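Local coordinates for protein ribokinase (Arabidopsis thaliana, PDB 6ILS) that phosphorylates D-ribose at O-5 with ATP and a divalent cation, probably magnesium, yielding D-ribose 5-phosphate for nucleotide synthesis and the pentose phosphate pathway, at residues B[135-147]-B[162-176]. Sequence-based numbering, arbitrary orientation.
Sequences NAGIVLLQREIPD and VPVILDVGGMDTPIP. With RIB (alpha-D-ribofuranose), chain F.
Arg-143 reaches across to the 171-176 loop, its guanidinium gripping Thr-173 end-on: NH1 donates to Thr-173 O (2.7 Å), from above the carbonyl plane, and NH2 to Thr-173 OG1 (3.0 Å). NH2 also donates a nearly straight hydrogen bond (2.7 Å, 173°) to the syn lone pair of Asp-147 OD1, part of a salt bridge, 4° out of the guanidinium plane. Met-171 CE lies over one face, 3.4 Å from Arg-143 NH2, and Ile-175 CG1 over the opposite one; a turn at chi3 (58°) helps bring the group between them. Replacing Arg-143 by a leucine would probably leave Asp-147 OD1 without this countercharge and Thr-173 O and OG1 without these donors. Met-171 N donates to Arg-143 O (2.8 Å) past a beta bulge, a two-residue register shift between Leu-141 and Arg-143. Before it the strands pair in parallel, Ile-165 N donating to Val-139 O (2.9 Å), and Ile-165 CB packs against Leu-140 CD2 (3.6 Å). Glu-144 OE2 accepts from ribose O1; its OE1 is hydrogen-bonded to Ser-10 OG and Lys-41 backbone N. Strands 138-143 and 164-170, a beta-alpha-beta unit through helix 147-158, lie between strands 5-8 and 185-187; helix 257-270 packs on Ile-165.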
ATOM      1  N   ASN B 135     -34.087   3.729  -6.346  1.00 27.89           N
ATOM      2  CA  ASN B 135     -34.255   4.892  -7.222  1.00 27.58           C
ATOM      3  C   ASN B 135     -33.385   4.840  -8.477  1.00 25.94           C
ATOM      4  O   ASN B 135     -33.379   5.783  -9.264  1.00 27.14           O
ATOM      5  CB  ASN B 135     -33.950   6.191  -6.468  1.00 34.22           C
ATOM      6  CG  ASN B 135     -34.984   6.510  -5.409  1.00 39.37           C
ATOM      7  OD1 ASN B 135     -36.075   5.943  -5.399  1.00 43.22           O
ATOM      8  ND2 ASN B 135     -34.649   7.437  -4.517  1.00 42.60           N
ATOM      9  N   ALA B 136     -32.649   3.751  -8.667  1.00 26.22           N
ATOM     10  CA  ALA B 136     -31.686   3.691  -9.768  1.00 23.20           C
ATOM     11  C   ALA B 136     -32.367   3.602 -11.138  1.00 28.19           C
ATOM     12  O   ALA B 136     -33.511   3.156 -11.246  1.00 28.13           O
ATOM     13  CB  ALA B 136     -30.753   2.511  -9.581  1.00 21.17           C
ATOM     14  N   GLY B 137     -31.658   4.031 -12.179  1.00 21.85           N
ATOM     15  CA  GLY B 137     -32.033   3.717 -13.550  1.00 23.49           C
ATOM     16  C   GLY B 137     -31.438   2.393 -13.988  1.00 21.35           C
ATOM     17  O   GLY B 137     -31.971   1.722 -14.869  1.00 22.25           O
ATOM     18  N   ILE B 138     -30.326   2.008 -13.364  1.00 20.07           N
ATOM     19  CA  ILE B 138     -29.637   0.766 -13.698  1.00 17.91           C
ATOM     20  C   ILE B 138     -28.635   0.486 -12.589  1.00 19.33           C
ATOM     21  O   ILE B 138     -28.060   1.410 -12.030  1.00 18.81           O
ATOM     22  CB  ILE B 138     -28.941   0.845 -15.094  1.00 21.86           C
ATOM     23  CG1 ILE B 138     -28.398  -0.514 -15.504  1.00 21.14           C
ATOM     24  CG2 ILE B 138     -27.817   1.902 -15.116  1.00 18.79           C
ATOM     25  CD1 ILE B 138     -28.240  -0.670 -17.015  1.00 23.66           C
ATOM     26  N   VAL B 139     -28.463  -0.776 -12.229  1.00 17.58           N
ATOM     27  CA  VAL B 139     -27.591  -1.126 -11.112  1.00 19.15           C
ATOM     28  C   VAL B 139     -26.489  -2.076 -11.566  1.00 18.42           C
ATOM     29  O   VAL B 139     -26.763  -3.018 -12.311  1.00 15.83           O
ATOM     30  CB  VAL B 139     -28.410  -1.772  -9.942  1.00 18.60           C
ATOM     31  CG1 VAL B 139     -27.488  -2.313  -8.860  1.00 20.04           C
ATOM     32  CG2 VAL B 139     -29.377  -0.761  -9.368  1.00 19.89           C
ATOM     33  N   LEU B 140     -25.243  -1.814 -11.139  1.00 14.49           N
ATOM     34  CA  LEU B 140     -24.089  -2.640 -11.499  1.00 14.54           C
ATOM     35  C   LEU B 140     -23.461  -3.255 -10.268  1.00 15.95           C
ATOM     36  O   LEU B 140     -23.177  -2.534  -9.314  1.00 17.82           O
ATOM     37  CB  LEU B 140     -22.992  -1.814 -12.211  1.00 15.79           C
ATOM     38  CG  LEU B 140     -23.278  -1.051 -13.485  1.00 25.58           C
ATOM     39  CD1 LEU B 140     -21.944  -0.707 -14.214  1.00 20.94           C
ATOM     40  CD2 LEU B 140     -24.245  -1.808 -14.374  1.00 26.63           C
ATOM     41  N   LEU B 141     -23.250  -4.570 -10.314  1.00 14.97           N
ATOM     42  CA  LEU B 141     -22.605  -5.356  -9.266  1.00 15.18           C
ATOM     43  C   LEU B 141     -21.397  -6.093  -9.835  1.00 17.36           C
ATOM     44  O   LEU B 141     -21.323  -6.323 -11.053  1.00 15.51           O
ATOM     45  CB  LEU B 141     -23.612  -6.368  -8.682  1.00 15.55           C
ATOM     46  CG  LEU B 141     -24.979  -5.793  -8.324  1.00 14.38           C
ATOM     47  CD1 LEU B 141     -25.967  -6.928  -7.989  1.00 18.87           C
ATOM     48  CD2 LEU B 141     -24.880  -4.779  -7.133  1.00 14.55           C
ATOM     49  N   GLN B 142     -20.454  -6.469  -8.971  1.00 13.39           N
ATOM     50  CA  GLN B 142     -19.372  -7.371  -9.342  1.00 17.14           C
ATOM     51  C   GLN B 142     -19.214  -8.416  -8.230  1.00 17.60           C
ATOM     52  O   GLN B 142     -20.070  -8.516  -7.357  1.00 19.21           O
ATOM     53  CB  GLN B 142     -18.048  -6.625  -9.562  1.00 16.14           C
ATOM     54  CG  GLN B 142     -18.208  -5.235 -10.177  1.00 14.81           C
ATOM     55  CD  GLN B 142     -18.742  -4.210  -9.172  1.00 17.20           C
ATOM     56  OE1 GLN B 142     -18.358  -4.198  -7.986  1.00 15.66           O
ATOM     57  NE2 GLN B 142     -19.629  -3.361  -9.638  1.00 16.29           N
ATOM     58  N   ARG B 143     -18.121  -9.170  -8.246  1.00 17.09           N
ATOM     59  CA  ARG B 143     -17.953 -10.196  -7.222  1.00 21.88           C
ATOM     60  C   ARG B 143     -16.752  -9.960  -6.326  1.00 18.22           C
ATOM     61  O   ARG B 143     -15.911 -10.838  -6.136  1.00 21.89           O
ATOM     62  CB  ARG B 143     -17.893 -11.554  -7.887  1.00 23.17           C
ATOM     63  CG  ARG B 143     -19.164 -11.785  -8.676  1.00 24.30           C
ATOM     64  CD  ARG B 143     -19.594 -13.229  -8.690  1.00 34.02           C
ATOM     65  NE  ARG B 143     -19.809 -13.792  -7.355  1.00 34.64           N
ATOM     66  CZ  ARG B 143     -19.250 -14.929  -6.955  1.00 34.82           C
ATOM     67  NH1 ARG B 143     -18.436 -15.576  -7.780  1.00 32.71           N
ATOM     68  NH2 ARG B 143     -19.482 -15.412  -5.740  1.00 38.89           N
ATOM     69  N   GLU B 144     -16.716  -8.764  -5.748  1.00 16.56           N
ATOM     70  CA  GLU B 144     -15.644  -8.351  -4.833  1.00 15.69           C
ATOM     71  C   GLU B 144     -16.221  -7.825  -3.518  1.00 20.02           C
ATOM     72  O   GLU B 144     -15.519  -7.181  -2.733  1.00 18.28           O
ATOM     73  CB  GLU B 144     -14.754  -7.282  -5.509  1.00 19.44           C
ATOM     74  CG  GLU B 144     -13.958  -7.810  -6.690  1.00 19.02           C
ATOM     75  CD  GLU B 144     -12.862  -6.846  -7.178  1.00 23.00           C
ATOM     76  OE1 GLU B 144     -13.011  -5.606  -7.036  1.00 21.14           O
ATOM     77  OE2 GLU B 144     -11.837  -7.348  -7.687  1.00 23.32           O
ATOM     78  N   ILE B 145     -17.509  -8.083  -3.301  1.00 17.83           N
ATOM     79  CA  ILE B 145     -18.170  -7.877  -2.004  1.00 20.00           C
ATOM     80  C   ILE B 145     -19.000  -9.156  -1.727  1.00 22.08           C
ATOM     81  O   ILE B 145     -19.148 -10.006  -2.619  1.00 22.11           O
ATOM     82  CB  ILE B 145     -19.072  -6.609  -1.971  1.00 17.35           C
ATOM     83  CG1 ILE B 145     -20.321  -6.816  -2.828  1.00 16.33           C
ATOM     84  CG2 ILE B 145     -18.298  -5.352  -2.415  1.00 17.10           C
ATOM     85  CD1 ILE B 145     -21.325  -5.716  -2.764  1.00 17.32           C
ATOM     86  N   PRO B 146     -19.514  -9.321  -0.494  1.00 22.36           N
ATOM     87  CA  PRO B 146     -20.141 -10.625  -0.193  1.00 24.09           C
ATOM     88  C   PRO B 146     -21.360 -10.994  -1.047  1.00 23.39           C
ATOM     89  O   PRO B 146     -22.171 -10.141  -1.354  1.00 20.17           O
ATOM     90  CB  PRO B 146     -20.567 -10.472   1.275  1.00 24.64           C
ATOM     91  CG  PRO B 146     -19.576  -9.511   1.842  1.00 23.45           C
ATOM     92  CD  PRO B 146     -19.307  -8.521   0.728  1.00 22.67           C
ATOM     93  N   ASP B 147     -21.478 -12.275  -1.390  1.00 28.23           N
ATOM     94  CA  ASP B 147     -22.653 -12.802  -2.086  1.00 29.24           C
ATOM     95  C   ASP B 147     -23.951 -12.322  -1.445  1.00 24.91           C
ATOM     96  O   ASP B 147     -24.914 -11.988  -2.130  1.00 23.87           O
ATOM     97  CB  ASP B 147     -22.626 -14.339  -2.100  1.00 30.44           C
ATOM     98  CG  ASP B 147     -21.588 -14.908  -3.063  1.00 34.92           C
ATOM     99  OD1 ASP B 147     -21.256 -14.236  -4.059  1.00 33.60           O
ATOM    100  OD2 ASP B 147     -21.112 -16.042  -2.831  1.00 38.56           O
ATOM    101  N   VAL B 162     -35.971  -2.284 -12.472  1.00 50.75           N
ATOM    102  CA  VAL B 162     -34.850  -1.642 -13.201  1.00 46.33           C
ATOM    103  C   VAL B 162     -33.738  -2.679 -13.471  1.00 31.36           C
ATOM    104  O   VAL B 162     -33.572  -3.618 -12.699  1.00 37.90           O
ATOM    105  CB  VAL B 162     -34.316  -0.389 -12.422  1.00 41.32           C
ATOM    106  CG1 VAL B 162     -35.169  -0.114 -11.181  1.00 47.75           C
ATOM    107  CG2 VAL B 162     -32.829  -0.515 -12.038  1.00 30.01           C
ATOM    108  N   PRO B 163     -32.993  -2.533 -14.580  1.00 32.08           N
ATOM    109  CA  PRO B 163     -32.031  -3.587 -14.955  1.00 27.36           C
ATOM    110  C   PRO B 163     -30.833  -3.734 -14.005  1.00 25.71           C
ATOM    111  O   PRO B 163     -30.283  -2.743 -13.533  1.00 24.88           O
ATOM    112  CB  PRO B 163     -31.564  -3.159 -16.346  1.00 29.04           C
ATOM    113  CG  PRO B 163     -31.879  -1.710 -16.435  1.00 28.96           C
ATOM    114  CD  PRO B 163     -33.040  -1.440 -15.561  1.00 32.00           C
ATOM    115  N   VAL B 164     -30.452  -4.972 -13.731  1.00 20.58           N
ATOM    116  CA  VAL B 164     -29.308  -5.270 -12.883  1.00 21.46           C
ATOM    117  C   VAL B 164     -28.273  -6.046 -13.658  1.00 23.27           C
ATOM    118  O   VAL B 164     -28.577  -7.102 -14.231  1.00 21.87           O
ATOM    119  CB  VAL B 164     -29.716  -6.092 -11.642  1.00 26.20           C
ATOM    120  CG1 VAL B 164     -28.500  -6.389 -10.773  1.00 23.48           C
ATOM    121  CG2 VAL B 164     -30.773  -5.353 -10.856  1.00 28.04           C
ATOM    122  N   ILE B 165     -27.050  -5.527 -13.675  1.00 17.32           N
ATOM    123  CA  ILE B 165     -25.933  -6.180 -14.342  1.00 17.74           C
ATOM    124  C   ILE B 165     -24.945  -6.711 -13.323  1.00 18.44           C
ATOM    125  O   ILE B 165     -24.495  -5.977 -12.436  1.00 20.10           O
ATOM    126  CB  ILE B 165     -25.192  -5.190 -15.314  1.00 16.91           C
ATOM    127  CG1 ILE B 165     -26.181  -4.622 -16.334  1.00 21.74           C
ATOM    128  CG2 ILE B 165     -24.010  -5.892 -15.971  1.00 20.85           C
ATOM    129  CD1 ILE B 165     -25.567  -3.619 -17.315  1.00 24.11           C
ATOM    130  N   LEU B 166     -24.607  -7.986 -13.447  1.00 17.04           N
ATOM    131  CA  LEU B 166     -23.607  -8.594 -12.607  1.00 16.80           C
ATOM    132  C   LEU B 166     -22.367  -8.918 -13.422  1.00 18.59           C
ATOM    133  O   LEU B 166     -22.379  -9.779 -14.310  1.00 17.96           O
ATOM    134  CB  LEU B 166     -24.154  -9.863 -11.923  1.00 18.27           C
ATOM    135  CG  LEU B 166     -23.122 -10.685 -11.159  1.00 18.47           C
ATOM    136  CD1 LEU B 166     -22.594  -9.942  -9.913  1.00 16.58           C
ATOM    137  CD2 LEU B 166     -23.722 -12.053 -10.749  1.00 24.13           C
ATOM    138  N   ASP B 167     -21.298  -8.193 -13.119  1.00 19.06           N
ATOM    139  CA  ASP B 167     -19.988  -8.452 -13.683  1.00 19.73           C
ATOM    140  C   ASP B 167     -19.439  -9.615 -12.891  1.00 22.19           C
ATOM    141  O   ASP B 167     -19.547  -9.631 -11.659  1.00 20.39           O
ATOM    142  CB  ASP B 167     -19.115  -7.185 -13.592  1.00 21.05           C
ATOM    143  CG  ASP B 167     -17.651  -7.433 -13.906  1.00 25.54           C
ATOM    144  OD1 ASP B 167     -17.314  -8.444 -14.546  1.00 26.56           O
ATOM    145  OD2 ASP B 167     -16.815  -6.593 -13.490  1.00 30.77           O
ATOM    146  N   VAL B 168     -18.887 -10.603 -13.582  1.00 20.53           N
ATOM    147  CA  VAL B 168     -18.479 -11.836 -12.917  1.00 22.38           C
ATOM    148  C   VAL B 168     -17.078 -11.661 -12.365  1.00 24.94           C
ATOM    149  O   VAL B 168     -16.596 -12.473 -11.577  1.00 25.82           O
ATOM    150  CB  VAL B 168     -18.579 -13.050 -13.882  1.00 24.25           C
ATOM    151  CG1 VAL B 168     -18.179 -14.339 -13.190  1.00 25.93           C
ATOM    152  CG2 VAL B 168     -19.992 -13.179 -14.357  1.00 22.50           C
ATOM    153  N   GLY B 169     -16.433 -10.558 -12.737  1.00 24.36           N
ATOM    154  CA  GLY B 169     -15.100 -10.270 -12.243  1.00 22.53           C
ATOM    155  C   GLY B 169     -15.052 -10.204 -10.725  1.00 22.65           C
ATOM    156  O   GLY B 169     -15.975  -9.688 -10.083  1.00 20.74           O
ATOM    157  N   GLY B 170     -13.972 -10.734 -10.165  1.00 23.90           N
ATOM    158  CA  GLY B 170     -13.770 -10.772  -8.728  1.00 24.34           C
ATOM    159  C   GLY B 170     -13.447 -12.188  -8.274  1.00 29.12           C
ATOM    160  O   GLY B 170     -12.573 -12.848  -8.835  1.00 28.93           O
ATOM    161  N   MET B 171     -14.164 -12.654  -7.256  1.00 27.96           N
ATOM    162  CA  MET B 171     -13.933 -13.974  -6.687  1.00 33.22           C
ATOM    163  C   MET B 171     -14.166 -15.098  -7.694  1.00 28.57           C
ATOM    164  O   MET B 171     -15.050 -15.013  -8.545  1.00 33.90           O
ATOM    165  CB  MET B 171     -14.826 -14.180  -5.464  1.00 30.91           C
ATOM    166  CG  MET B 171     -14.628 -13.126  -4.391  1.00 40.70           C
ATOM    167  SD  MET B 171     -15.686 -13.411  -2.953  1.00 43.87           S
ATOM    168  CE  MET B 171     -17.267 -13.673  -3.749  1.00 33.07           C
ATOM    169  N   ASP B 172     -13.369 -16.155  -7.578  1.00 35.85           N
ATOM    170  CA  ASP B 172     -13.447 -17.286  -8.495  1.00 36.50           C
ATOM    171  C   ASP B 172     -14.397 -18.379  -7.991  1.00 39.80           C
ATOM    172  O   ASP B 172     -14.377 -19.505  -8.485  1.00 41.94           O
ATOM    173  CB  ASP B 172     -12.052 -17.867  -8.733  1.00 39.77           C
ATOM    174  CG  ASP B 172     -11.132 -16.890  -9.442  1.00 45.26           C
ATOM    175  OD1 ASP B 172     -11.642 -15.890 -10.000  1.00 42.57           O
ATOM    176  OD2 ASP B 172      -9.903 -17.121  -9.447  1.00 50.30           O
ATOM    177  N   THR B 173     -15.241 -18.033  -7.026  1.00 40.20           N
ATOM    178  CA  THR B 173     -16.187 -18.987  -6.454  1.00 36.58           C
ATOM    179  C   THR B 173     -17.433 -19.124  -7.326  1.00 41.17           C
ATOM    180  O   THR B 173     -17.758 -18.212  -8.096  1.00 36.66           O
ATOM    181  CB  THR B 173     -16.609 -18.566  -5.039  1.00 36.45           C
ATOM    182  OG1 THR B 173     -17.269 -17.297  -5.095  1.00 39.38           O
ATOM    183  CG2 THR B 173     -15.395 -18.475  -4.129  1.00 35.67           C
ATOM    184  N   PRO B 174     -18.138 -20.270  -7.218  1.00 38.38           N
ATOM    185  CA  PRO B 174     -19.385 -20.408  -7.981  1.00 38.67           C
ATOM    186  C   PRO B 174     -20.366 -19.301  -7.628  1.00 33.02           C
ATOM    187  O   PRO B 174     -20.356 -18.803  -6.507  1.00 33.97           O
ATOM    188  CB  PRO B 174     -19.918 -21.778  -7.544  1.00 38.40           C
ATOM    189  CG  PRO B 174     -18.704 -22.529  -7.107  1.00 35.43           C
ATOM    190  CD  PRO B 174     -17.797 -21.505  -6.485  1.00 38.38           C
ATOM    191  N   ILE B 175     -21.185 -18.899  -8.587  1.00 36.32           N
ATOM    192  CA  ILE B 175     -22.199 -17.888  -8.331  1.00 35.06           C
ATOM    193  C   ILE B 175     -23.465 -18.546  -7.793  1.00 37.11           C
ATOM    194  O   ILE B 175     -23.988 -19.475  -8.400  1.00 38.30           O
ATOM    195  CB  ILE B 175     -22.556 -17.093  -9.602  1.00 36.06           C
ATOM    196  CG1 ILE B 175     -21.290 -16.569 -10.292  1.00 36.93           C
ATOM    197  CG2 ILE B 175     -23.533 -15.974  -9.263  1.00 27.11           C
ATOM    198  CD1 ILE B 175     -21.564 -15.931 -11.649  1.00 34.48           C
ATOM    199  N   PRO B 176     -23.965 -18.062  -6.652  1.00 35.17           N
ATOM    200  CA  PRO B 176     -25.206 -18.598  -6.086  1.00 34.31           C
ATOM    201  C   PRO B 176     -26.373 -18.419  -7.043  1.00 36.37           C
ATOM    202  O   PRO B 176     -26.529 -17.344  -7.615  1.00 29.43           O
ATOM    203  CB  PRO B 176     -25.417 -17.749  -4.831  1.00 34.67           C
ATOM    204  CG  PRO B 176     -24.069 -17.195  -4.506  1.00 35.66           C
ATOM    205  CD  PRO B 176     -23.388 -16.995  -5.815  1.00 33.86           C
TER
HETATM  206  O5  RIB F 402     -10.751  -4.663 -12.831  1.00 23.86           O
HETATM  207  C5  RIB F 402      -9.720  -3.962 -12.186  1.00 29.46           C
HETATM  208  C4  RIB F 402      -9.778  -4.164 -10.813  1.00 31.25           C
HETATM  209  O4  RIB F 402      -9.793  -5.625 -10.435  1.00 37.35           O
HETATM  210  C3  RIB F 402      -8.385  -3.654 -10.242  1.00 35.27           C
HETATM  211  O3  RIB F 402      -8.506  -2.171  -9.990  1.00 32.26           O
HETATM  212  C2  RIB F 402      -8.112  -4.388  -9.261  1.00 35.67           C
HETATM  213  O2  RIB F 402      -8.184  -3.681  -7.959  1.00 29.15           O
HETATM  214  C1  RIB F 402      -9.165  -5.682  -9.290  1.00 36.28           C
HETATM  215  O1  RIB F 402     -10.060  -5.592  -8.243  1.00 29.79           O
HETATM  216  O   HOH W   1     -16.862 -14.639 -10.098  1.00 28.07           O